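Local coordinates for CDA peptide synthetase I (Streptomyces coelicolor, PDB 5DU9), which forms the condensation domain of a nonribosomal peptide synthetase, a two-lobed fold related to the CoA-dependent acyltransferases, at residues R51-T56 with A167-R172; L55-A58 with T62-S65; V271-A276 with E330-A335; A277-T282 with V288-P293. The protein carries 1 engineered substitution. One frame throughout, in Å; residues are numbered along the deposited sequence.

Contact 1. Residues R51-T56 with A167-R172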
loop_
_atom_site.group_PDB
_atom_site.type_symbol
_atom_site.label_atom_id
_atom_site.label_comp_id
_atom_site.label_asym_id
_atom_site.label_seq_id
_atom_site.Cartn_x
_atom_site.Cartn_y
_atom_site.Cartn_z
ATOM N N ARG A 51 -1.198 17.618 20.097
ATOM C CA ARG A 51 -2.270 18.554 19.777
ATOM C C ARG A 51 -2.561 18.526 18.279
ATOM O O ARG A 51 -3.720 18.540 17.858
ATOM C CB ARG A 51 -1.902 19.973 20.218
ATOM N N ALA A 52 -1.499 18.471 17.479
ATOM C CA ALA A 52 -1.628 18.436 16.026
ATOM C C ALA A 52 -2.355 17.176 15.563
ATOM O O ALA A 52 -3.138 17.217 14.611
ATOM C CB ALA A 52 -0.261 18.521 15.371
ATOM N N LEU A 53 -2.090 16.056 16.227
ATOM C CA LEU A 53 -2.764 14.809 15.880
ATOM C C LEU A 53 -4.261 14.939 16.125
ATOM O O LEU A 53 -5.071 14.495 15.315
ATOM C CB LEU A 53 -2.206 13.629 16.683
ATOM C CG LEU A 53 -2.885 12.282 16.387
ATOM C CD1 LEU A 53 -2.750 11.908 14.917
ATOM C CD2 LEU A 53 -2.335 11.170 17.264
ATOM N N ARG A 54 -4.621 15.558 17.242
ATOM C CA ARG A 54 -6.025 15.705 17.601
ATOM C C ARG A 54 -6.761 16.525 16.547
ATOM O O ARG A 54 -7.849 16.148 16.114
ATOM C CB ARG A 54 -6.166 16.350 18.981
ATOM C CG ARG A 54 -7.579 16.270 19.535
ATOM C CD ARG A 54 -7.630 16.586 21.020
ATOM N NE ARG A 54 -9.001 16.568 21.526
ATOM C CZ ARG A 54 -9.637 15.480 21.955
ATOM N NH1 ARG A 54 -9.036 14.297 21.953
ATOM N NH2 ARG A 54 -10.885 15.577 22.393
ATOM N N LEU A 55 -6.155 17.631 16.126
ATOM C CA LEU A 55 -6.744 18.484 15.097
ATOM C C LEU A 55 -6.829 17.749 13.766
ATOM O O LEU A 55 -7.804 17.886 13.029
ATOM C CB LEU A 55 -5.929 19.765 14.927
ATOM C CG LEU A 55 -5.920 20.738 16.107
ATOM C CD1 LEU A 55 -4.893 21.835 15.872
ATOM C CD2 LEU A 55 -7.299 21.337 16.322
ATOM N N THR A 56 -5.798 16.969 13.463
ATOM C CA THR A 56 -5.735 16.252 12.200
ATOM C C THR A 56 -6.814 15.182 12.141
ATOM O O THR A 56 -7.544 15.079 11.155
ATOM C CB THR A 56 -4.354 15.606 11.991
ATOM O OG1 THR A 56 -3.357 16.633 11.900
ATOM C CG2 THR A 56 -4.329 14.777 10.715
ATOM N N ALA A 167 -0.296 9.013 3.008
ATOM C CA ALA A 167 0.397 10.216 2.567
ATOM C C ALA A 167 -0.437 11.465 2.847
ATOM O O ALA A 167 0.092 12.487 3.277
ATOM C CB ALA A 167 0.733 10.121 1.084
ATOM N N LEU A 168 -1.745 11.383 2.607
ATOM C CA LEU A 168 -2.626 12.517 2.880
ATOM C C LEU A 168 -2.584 12.871 4.362
ATOM O O LEU A 168 -2.546 14.047 4.735
ATOM C CB LEU A 168 -4.065 12.217 2.460
ATOM C CG LEU A 168 -4.362 12.129 0.962
ATOM C CD1 LEU A 168 -5.788 11.643 0.751
ATOM C CD2 LEU A 168 -4.152 13.466 0.273
ATOM N N PHE A 169 -2.586 11.841 5.201
ATOM C CA PHE A 169 -2.532 12.034 6.642
ATOM C C PHE A 169 -1.242 12.722 7.081
ATOM O O PHE A 169 -1.277 13.714 7.809
ATOM C CB PHE A 169 -2.663 10.696 7.371
ATOM C CG PHE A 169 -2.318 10.777 8.829
ATOM C CD1 PHE A 169 -3.245 11.235 9.745
ATOM C CD2 PHE A 169 -1.059 10.417 9.280
ATOM C CE1 PHE A 169 -2.928 11.325 11.087
ATOM C CE2 PHE A 169 -0.734 10.504 10.622
ATOM C CZ PHE A 169 -1.671 10.957 11.526
ATOM N N TYR A 170 -0.103 12.189 6.642
ATOM C CA TYR A 170 1.194 12.700 7.083
ATOM C C TYR A 170 1.377 14.166 6.703
ATOM O O TYR A 170 1.862 14.967 7.501
ATOM C CB TYR A 170 2.333 11.876 6.482
ATOM C CG TYR A 170 2.551 10.509 7.086
ATOM C CD1 TYR A 170 2.561 10.318 8.460
ATOM C CD2 TYR A 170 2.773 9.410 6.270
ATOM C CE1 TYR A 170 2.777 9.063 9.006
ATOM C CE2 TYR A 170 2.991 8.161 6.799
ATOM C CZ TYR A 170 2.996 7.991 8.170
ATOM O OH TYR A 170 3.210 6.738 8.698
ATOM N N GLU A 171 0.992 14.513 5.478
ATOM C CA GLU A 171 1.124 15.885 5.007
ATOM C C GLU A 171 0.281 16.835 5.848
ATOM O O GLU A 171 0.729 17.925 6.198
ATOM C CB GLU A 171 0.723 15.998 3.533
ATOM C CG GLU A 171 1.717 15.368 2.569
ATOM C CD GLU A 171 1.643 15.950 1.170
ATOM O OE1 GLU A 171 0.627 16.598 0.839
ATOM O OE2 GLU A 171 2.605 15.757 0.396
ATOM N N ARG A 172 -0.941 16.424 6.171
ATOM C CA ARG A 172 -1.828 17.261 6.975
ATOM C C ARG A 172 -1.288 17.407 8.397
ATOM O O ARG A 172 -1.308 18.500 8.972
ATOM C CB ARG A 172 -3.244 16.681 7.003
ATOM C CG ARG A 172 -4.206 17.408 7.934
ATOM C CD ARG A 172 -4.310 18.888 7.602
ATOM N NE ARG A 172 -5.268 19.577 8.463
ATOM C CZ ARG A 172 -5.385 20.899 8.546
ATOM N NH1 ARG A 172 -4.599 21.688 7.827
ATOM N NH2 ARG A 172 -6.285 21.435 9.359
HETATM O O HOH W 1 -7.809 19.098 10.425
#

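Contact 2. Residues L55-A58 with T62-S65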
loop_
_atom_site.group_PDB
_atom_site.type_symbol
_atom_site.label_atom_id
_atom_site.label_comp_id
_atom_site.label_asym_id
_atom_site.label_seq_id
_atom_site.Cartn_x
_atom_site.Cartn_y
_atom_site.Cartn_z
ATOM N N LEU A 55 -6.155 17.631 16.126
ATOM C CA LEU A 55 -6.744 18.484 15.097
ATOM C C LEU A 55 -6.829 17.749 13.766
ATOM O O LEU A 55 -7.804 17.886 13.029
ATOM C CB LEU A 55 -5.929 19.765 14.927
ATOM C CG LEU A 55 -5.920 20.738 16.107
ATOM C CD1 LEU A 55 -4.893 21.835 15.872
ATOM C CD2 LEU A 55 -7.299 21.337 16.322
ATOM N N THR A 56 -5.798 16.969 13.463
ATOM C CA THR A 56 -5.735 16.252 12.200
ATOM C C THR A 56 -6.814 15.182 12.141
ATOM O O THR A 56 -7.544 15.079 11.155
ATOM C CB THR A 56 -4.354 15.606 11.991
ATOM O OG1 THR A 56 -3.357 16.633 11.900
ATOM C CG2 THR A 56 -4.329 14.777 10.715
ATOM N N VAL A 57 -6.910 14.378 13.196
ATOM C CA VAL A 57 -7.915 13.326 13.250
ATOM C C VAL A 57 -9.311 13.939 13.155
ATOM O O VAL A 57 -10.144 13.476 12.379
ATOM C CB VAL A 57 -7.781 12.481 14.538
ATOM C CG1 VAL A 57 -8.973 11.544 14.710
ATOM C CG2 VAL A 57 -6.493 11.674 14.501
ATOM N N ALA A 58 -9.549 14.996 13.925
ATOM C CA ALA A 58 -10.853 15.656 13.946
ATOM C C ALA A 58 -11.317 16.061 12.545
ATOM O O ALA A 58 -12.517 16.082 12.266
ATOM C CB ALA A 58 -10.806 16.874 14.853
ATOM N N THR A 62 -12.567 9.546 7.962
ATOM C CA THR A 62 -12.356 8.107 8.005
ATOM C C THR A 62 -11.685 7.684 9.315
ATOM O O THR A 62 -11.925 6.585 9.814
ATOM C CB THR A 62 -11.516 7.620 6.808
ATOM O OG1 THR A 62 -11.613 6.194 6.712
ATOM C CG2 THR A 62 -10.056 8.035 6.930
ATOM N N LEU A 63 -10.869 8.564 9.885
ATOM C CA LEU A 63 -10.198 8.258 11.144
ATOM C C LEU A 63 -11.101 8.505 12.347
ATOM O O LEU A 63 -10.687 8.268 13.482
ATOM C CB LEU A 63 -8.915 9.082 11.285
ATOM C CG LEU A 63 -7.768 8.707 10.344
ATOM C CD1 LEU A 63 -6.620 9.697 10.505
ATOM C CD2 LEU A 63 -7.284 7.286 10.598
ATOM N N CYS A 64 -12.320 8.983 12.094
ATOM C CA CYS A 64 -13.320 9.191 13.142
ATOM C C CYS A 64 -14.507 8.262 12.956
ATOM O O CYS A 64 -15.578 8.502 13.510
ATOM C CB CYS A 64 -13.821 10.636 13.142
ATOM S SG CYS A 64 -12.593 11.860 13.553
ATOM N N SER A 65 -14.320 7.213 12.166
ATOM C CA SER A 65 -15.431 6.371 11.760
ATOM C C SER A 65 -15.411 5.009 12.437
ATOM O O SER A 65 -14.359 4.504 12.833
ATOM C CB SER A 65 -15.425 6.189 10.243
ATOM O OG SER A 65 -15.742 7.403 9.584
#

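Contact 3. Residues V271-A276 with E330-A335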
loop_
_atom_site.group_PDB
_atom_site.type_symbol
_atom_site.label_atom_id
_atom_site.label_comp_id
_atom_site.label_asym_id
_atom_site.label_seq_id
_atom_site.Cartn_x
_atom_site.Cartn_y
_atom_site.Cartn_z
ATOM N N VAL A 271 10.220 -1.947 -13.211
ATOM C CA VAL A 271 10.206 -2.851 -12.065
ATOM C C VAL A 271 9.220 -3.999 -12.281
ATOM O O VAL A 271 9.543 -5.156 -12.019
ATOM C CB VAL A 271 9.864 -2.088 -10.770
ATOM C CG1 VAL A 271 9.675 -3.039 -9.595
ATOM C CG2 VAL A 271 10.962 -1.090 -10.456
ATOM N N ILE A 272 8.017 -3.682 -12.748
ATOM C CA ILE A 272 7.026 -4.715 -13.016
ATOM C C ILE A 272 7.572 -5.707 -14.045
ATOM O O ILE A 272 7.453 -6.921 -13.871
ATOM C CB ILE A 272 5.696 -4.097 -13.505
ATOM C CG1 ILE A 272 5.030 -3.340 -12.361
ATOM C CG2 ILE A 272 4.746 -5.171 -14.011
ATOM C CD1 ILE A 272 3.911 -2.403 -12.798
ATOM N N ALA A 273 8.179 -5.195 -15.110
ATOM C CA ALA A 273 8.798 -6.061 -16.112
ATOM C C ALA A 273 9.887 -6.930 -15.484
ATOM O O ALA A 273 10.043 -8.100 -15.837
ATOM C CB ALA A 273 9.372 -5.229 -17.251
ATOM N N GLY A 274 10.634 -6.356 -14.545
ATOM C CA GLY A 274 11.665 -7.090 -13.835
ATOM C C GLY A 274 11.106 -8.248 -13.029
ATOM O O GLY A 274 11.676 -9.336 -13.024
ATOM N N VAL A 275 9.994 -8.018 -12.339
ATOM C CA VAL A 275 9.340 -9.092 -11.603
ATOM C C VAL A 275 8.848 -10.166 -12.575
ATOM O O VAL A 275 9.035 -11.353 -12.335
ATOM C CB VAL A 275 8.163 -8.572 -10.745
ATOM C CG1 VAL A 275 7.465 -9.725 -10.039
ATOM C CG2 VAL A 275 8.654 -7.563 -9.724
ATOM N N ALA A 276 8.233 -9.751 -13.678
ATOM C CA ALA A 276 7.751 -10.701 -14.676
ATOM C C ALA A 276 8.894 -11.552 -15.221
ATOM O O ALA A 276 8.769 -12.767 -15.350
ATOM C CB ALA A 276 7.051 -9.968 -15.811
ATOM N N GLU A 330 7.829 -3.602 -23.022
ATOM C CA GLU A 330 6.760 -3.289 -23.976
ATOM C C GLU A 330 5.515 -4.137 -23.713
ATOM O O GLU A 330 4.385 -3.650 -23.809
ATOM C CB GLU A 330 7.244 -3.499 -25.409
ATOM C CG GLU A 330 8.288 -2.496 -25.858
ATOM C CD GLU A 330 8.882 -2.832 -27.214
ATOM O OE1 GLU A 330 8.409 -3.793 -27.857
ATOM O OE2 GLU A 330 9.827 -2.133 -27.638
ATOM N N THR A 331 5.727 -5.409 -23.390
ATOM C CA THR A 331 4.629 -6.315 -23.079
ATOM C C THR A 331 3.872 -5.810 -21.854
ATOM O O THR A 331 2.640 -5.815 -21.822
ATOM C CB THR A 331 5.152 -7.745 -22.845
ATOM O OG1 THR A 331 5.752 -8.218 -24.053
ATOM C CG2 THR A 331 4.026 -8.695 -22.436
ATOM N N VAL A 332 4.619 -5.358 -20.855
ATOM C CA VAL A 332 4.022 -4.796 -19.647
ATOM C C VAL A 332 3.210 -3.546 -19.980
ATOM O O VAL A 332 2.092 -3.378 -19.504
ATOM C CB VAL A 332 5.106 -4.456 -18.599
ATOM C CG1 VAL A 332 4.561 -3.560 -17.490
ATOM C CG2 VAL A 332 5.679 -5.733 -18.010
ATOM N N SER A 333 3.778 -2.675 -20.805
ATOM C CA SER A 333 3.095 -1.447 -21.193
ATOM C C SER A 333 1.771 -1.731 -21.911
ATOM O O SER A 333 0.768 -1.062 -21.654
ATOM C CB SER A 333 4.003 -0.595 -22.081
ATOM O OG SER A 333 5.080 -0.053 -21.336
ATOM N N GLU A 334 1.770 -2.721 -22.801
ATOM C CA GLU A 334 0.565 -3.086 -23.545
ATOM C C GLU A 334 -0.509 -3.632 -22.609
ATOM O O GLU A 334 -1.683 -3.264 -22.709
ATOM C CB GLU A 334 0.891 -4.115 -24.627
ATOM C CG GLU A 334 -0.322 -4.583 -25.417
ATOM C CD GLU A 334 0.048 -5.433 -26.619
ATOM O OE1 GLU A 334 -0.858 -6.064 -27.203
ATOM O OE2 GLU A 334 1.243 -5.472 -26.982
ATOM N N ALA A 335 -0.104 -4.503 -21.692
ATOM C CA ALA A 335 -1.040 -5.093 -20.747
ATOM C C ALA A 335 -1.581 -4.045 -19.778
ATOM O O ALA A 335 -2.765 -4.059 -19.446
ATOM C CB ALA A 335 -0.375 -6.228 -19.984
#

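Contact 4. Residues A277-T282 with V288-P293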
loop_
_atom_site.group_PDB
_atom_site.type_symbol
_atom_site.label_atom_id
_atom_site.label_comp_id
_atom_site.label_asym_id
_atom_site.label_seq_id
_atom_site.Cartn_x
_atom_site.Cartn_y
_atom_site.Cartn_z
ATOM N N ALA A 277 10.010 -10.904 -15.542
ATOM C CA ALA A 277 11.184 -11.598 -16.054
ATOM C C ALA A 277 11.761 -12.549 -15.010
ATOM O O ALA A 277 12.181 -13.661 -15.332
ATOM C CB ALA A 277 12.238 -10.590 -16.489
ATOM N N PHE A 278 11.775 -12.102 -13.759
ATOM C CA PHE A 278 12.259 -12.916 -12.646
ATOM C C PHE A 278 11.415 -14.180 -12.474
ATOM O O PHE A 278 11.948 -15.280 -12.315
ATOM C CB PHE A 278 12.250 -12.090 -11.356
ATOM C CG PHE A 278 12.733 -12.837 -10.144
ATOM C CD1 PHE A 278 14.075 -13.140 -9.987
ATOM C CD2 PHE A 278 11.847 -13.219 -9.152
ATOM C CE1 PHE A 278 14.525 -13.819 -8.870
ATOM C CE2 PHE A 278 12.290 -13.901 -8.030
ATOM C CZ PHE A 278 13.633 -14.202 -7.892
ATOM N N LEU A 279 10.097 -14.018 -12.511
ATOM C CA LEU A 279 9.193 -15.153 -12.392
ATOM C C LEU A 279 9.380 -16.101 -13.567
ATOM O O LEU A 279 9.428 -17.314 -13.389
ATOM C CB LEU A 279 7.737 -14.688 -12.319
ATOM C CG LEU A 279 7.345 -13.886 -11.078
ATOM C CD1 LEU A 279 5.881 -13.488 -11.162
ATOM C CD2 LEU A 279 7.623 -14.650 -9.798
ATOM N N HIS A 280 9.490 -15.543 -14.769
ATOM C CA HIS A 280 9.679 -16.354 -15.969
ATOM C C HIS A 280 10.984 -17.147 -15.925
ATOM O O HIS A 280 11.011 -18.334 -16.253
ATOM C CB HIS A 280 9.657 -15.471 -17.218
ATOM C CG HIS A 280 10.164 -16.161 -18.447
ATOM N ND1 HIS A 280 9.443 -17.132 -19.105
ATOM C CD2 HIS A 280 11.325 -16.024 -19.129
ATOM C CE1 HIS A 280 10.137 -17.563 -20.144
ATOM N NE2 HIS A 280 11.284 -16.909 -20.180
ATOM N N ARG A 281 12.065 -16.490 -15.523
ATOM C CA ARG A 281 13.380 -17.126 -15.506
ATOM C C ARG A 281 13.466 -18.196 -14.421
ATOM O O ARG A 281 14.146 -19.213 -14.590
ATOM C CB ARG A 281 14.473 -16.077 -15.292
ATOM C CG ARG A 281 15.875 -16.546 -15.650
ATOM C CD ARG A 281 16.119 -16.518 -17.154
ATOM N NE ARG A 281 17.525 -16.762 -17.470
ATOM C CZ ARG A 281 18.038 -17.940 -17.817
ATOM N NH1 ARG A 281 17.269 -19.017 -17.921
ATOM N NH2 ARG A 281 19.334 -18.040 -18.076
ATOM N N THR A 282 12.778 -17.962 -13.309
ATOM C CA THR A 282 12.802 -18.888 -12.182
ATOM C C THR A 282 12.051 -20.172 -12.512
ATOM O O THR A 282 12.558 -21.271 -12.282
ATOM C CB THR A 282 12.190 -18.245 -10.912
ATOM O OG1 THR A 282 12.968 -17.110 -10.522
ATOM C CG2 THR A 282 12.153 -19.233 -9.755
ATOM N N VAL A 288 3.002 -15.388 -17.206
ATOM C CA VAL A 288 3.189 -14.991 -15.822
ATOM C C VAL A 288 2.102 -14.006 -15.423
ATOM O O VAL A 288 1.641 -13.199 -16.236
ATOM C CB VAL A 288 4.582 -14.372 -15.589
ATOM C CG1 VAL A 288 5.668 -15.402 -15.876
ATOM C CG2 VAL A 288 4.778 -13.136 -16.448
ATOM N N VAL A 289 1.685 -14.101 -14.169
ATOM C CA VAL A 289 0.724 -13.168 -13.602
ATOM C C VAL A 289 1.363 -12.425 -12.442
ATOM O O VAL A 289 1.995 -13.037 -11.578
ATOM C CB VAL A 289 -0.546 -13.889 -13.115
ATOM C CG1 VAL A 289 -1.551 -12.896 -12.552
ATOM C CG2 VAL A 289 -1.166 -14.683 -14.253
ATOM N N VAL A 290 1.224 -11.106 -12.453
ATOM C CA VAL A 290 1.503 -10.307 -11.274
ATOM C C VAL A 290 0.255 -9.497 -10.981
ATOM O O VAL A 290 -0.561 -9.263 -11.870
ATOM C CB VAL A 290 2.721 -9.389 -11.461
ATOM C CG1 VAL A 290 3.967 -10.225 -11.749
ATOM C CG2 VAL A 290 2.486 -8.385 -12.567
ATOM N N SER A 291 0.096 -9.092 -9.729
ATOM C CA SER A 291 -1.040 -8.271 -9.335
ATOM C C SER A 291 -0.574 -6.850 -9.090
ATOM O O SER A 291 0.472 -6.623 -8.477
ATOM C CB SER A 291 -1.719 -8.842 -8.087
ATOM O OG SER A 291 -2.235 -10.146 -8.329
ATOM N N VAL A 292 -1.358 -5.896 -9.581
ATOM C CA VAL A 292 -0.998 -4.495 -9.535
ATOM C C VAL A 292 -2.069 -3.702 -8.788
ATOM O O VAL A 292 -3.246 -3.788 -9.121
ATOM C CB VAL A 292 -0.825 -3.929 -10.964
ATOM C CG1 VAL A 292 -0.460 -2.460 -10.923
ATOM C CG2 VAL A 292 0.236 -4.722 -11.716
ATOM N N PRO A 293 -1.669 -2.939 -7.761
ATOM C CA PRO A 293 -2.648 -2.037 -7.148
ATOM C C PRO A 293 -2.863 -0.757 -7.955
ATOM O O PRO A 293 -1.927 -0.246 -8.571
ATOM C CB PRO A 293 -2.035 -1.719 -5.778
ATOM C CG PRO A 293 -0.583 -2.045 -5.886
ATOM C CD PRO A 293 -0.332 -2.809 -7.153
#

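Contact 1. Residues R51-T56 with A167-R172
Leu53 and Thr56 reach from helix 46-58 to the Phe169 ring of helix 163-182, and this is the tightly packed part of the contact. The leucine meets the phenyl ring edge-on: its CD1 lies near the ring plane, 3.7 Å from Phe169 CZ. The methyl of Thr56 arrives at about a right angle to the phenylalanine side chain, with CG2 3.7 Å from Phe169 CE1. The same methyl has a second neighbour, since Arg172 CG lies 3.8 Å from Thr56 CG2. A threonine suits this position because its two branches do different work. With CG2 anti to the backbone N, OG1 is left beside the helix backbone and donates to Ala52 O over 2.8 Å, standing 36° out of the carbonyl plane. The hydroxyl is thereby satisfied within its own helix, leaving the methyl for the ring; Thr56 N reaches the same oxygen from the opposite face. The axes pass 10.6 Å apart at 129°, a wide spacing that the long Phe169 side chain bridges. Both helices cover one face of the large mixed sheet, with Leu53 and Phe169 resting on Tyr152 of strand 149-157; this helix-on-sheet layer belongs to the N-terminal lobe of the condensation domain. Beyond Arg172 CG the packing gives way to a wetter side, next to the exposed Leu55. There a water donates to Leu55 O and accepts from Arg172 NH2 at 3.0 Å, lying at the edge of the guanidinium and in its plane. The other end group, NH1, is held by Glu175 in a salt bridge and by Pro187 O.

Contact 2. Residues L55-A58 with T62-S65
Cys64 turns its sulfur toward the last turn of helix 46-58, where SG lies 3.2 Å from Val57 O and 3.8 Å from Val57 CG1. Among the side-chain atoms of the valine, CG1 does the touching: it also faces the backbone of the returning chain, 3.9 Å from Leu63 O, and lies 4.2 Å from Leu63 CB. The first torsion of Val57, 170°, sets CG1 anti to the backbone N and so directs it across the gap. A compact branched residue fits here because the chain comes back so close, the CA atoms of Val57 and Leu63 being only 5.9 Å apart. On its own side the cysteine has SG anti to the carbonyl carbon (chi1 -65°), and its small, polarisable sulfur can sit against both a carbonyl oxygen and a methyl. The motif is a tight helix-to-strand connection: the helix ends at residue 58, a short 3-10 segment reaches Leu63, and strand 65-69 begins after Cys64. Farther out, Thr60 OG1 is hydrogen-bonded to Thr56 O near the end of the helix, and Thr62 OG1 is tied to Val160 O. Backbone hydrogen bonds join Cys64 to Cys80, while Pro82 and Thr99 touch its side chain.

Contact 3. Residues V271-A276 with E330-A335
No side-chain ring, amide or carboxylate takes part where Val332 meets Ile272 and Ala273; the contact is aliphatic. Val332 points toward helix 267-283 and spreads its two branches over neighbouring residues. Val332 CG1 lies mainly on the isoleucine, 3.8 Å from Ile272 CG2, while Val332 CG2 lies mainly on the alanine, 3.7 Å from Ala273 CA and 3.8 Å from Ala273 CB. This fork follows from the valine torsion (chi1 166°), which sets Val332 CG1 anti to the backbone N and Val332 CG2 anti to the carbonyl carbon. Alanine suits the spot because its short side chain lets the valine reach down to the helix backbone; the CA atoms of Ala273 and Val332 are 6.1 Å apart. The isoleucine contributes its gamma methyl, CG2, to the contact, while its CG1 branch lies anti to the carbonyl carbon, beside the backbone N. Two helices of the C-terminal lobe, 267-283 and 325-341, are joined here in the layer that packs against the strand pair 287-294 and 311-318. Ile272 and Ala335 both touch Leu315 on strand 311-318, and Ile272 also rests on Val364 of strand 363-366. Phe325, Val328 and Val329 of helix 325-341 extend the apolar surface around Ala273. Toward the outer side of that helix, Ser333 OG returns its polar end to Val329 O.

Contact 4. Residues A277-T282 with V288-P293
Leu279 keeps CG anti to the carbonyl carbon (chi1 -66°) and runs on extended, a shape that carries CD1 out from helix 267-283 to Val290 on strand 287-294. Val290 CG1, likewise set anti to its own carbonyl carbon by a chi1 of -60°, lies 3.8 Å from Leu279 CD1. The same Leu279 CD1 is 3.9 Å from Val289 O, so the leucine tip also lies against the backbone carbonyl of Val289 even though the Val289 side chain points away from the helix. Leucine fits because it is long enough to cross the gap between the axes, which approach to 8.7 Å. Two residues earlier on the strand the space is narrower, and a beta-branched valine is enough: Val288 CG1 sits 4.2 Å from Leu279 CB and 4.0 Å from His280 N, in contact with the helix backbone. His280 adds only its root to this packing, with CB 4.2 Å from Val288 CG1. Its ring leads away, and ND1 is hydrogen-bonded to Ala285 O in the connection that follows the helix. The helix has its other flank on helix 418-437, where the Phe278 ring meets Phe428 edge-to-face. Along one edge of the strand, Val288 and Val290 form backbone hydrogen bonds with Leu317 and Leu315 of strand 311-318. The arrangement is a helix followed, through a short connection, by a strand running nearly antiparallel to it (144°), giving aliphatic helix-on-strand packing in the C-terminal lobe of the condensation domain.

In the fold
The four contacts form two pairs on opposite sides of the chain's centre. Contacts 1 and 2 both use helix 46-58, share Leu55 and Thr56, and touch where Phe169 CD1 lies 3.8 Å from Leu63 CD1. Contacts 3 and 4 both use helix 267-283 and are joined by Val275 CG1 and Val290 CG1, 3.9 Å apart; contact 4 is nested in the loop that contact 3 closes. The centres of contacts 1 and 3 are about 36 Å apart. Bound (2S)-2-amino-N-butyl-propanamide lies about 13 Å from the side chain of Val290 and about 14 Å from that of Ile272. Its pocket includes Arg312, which touches Ser291 on the strand of contact 4.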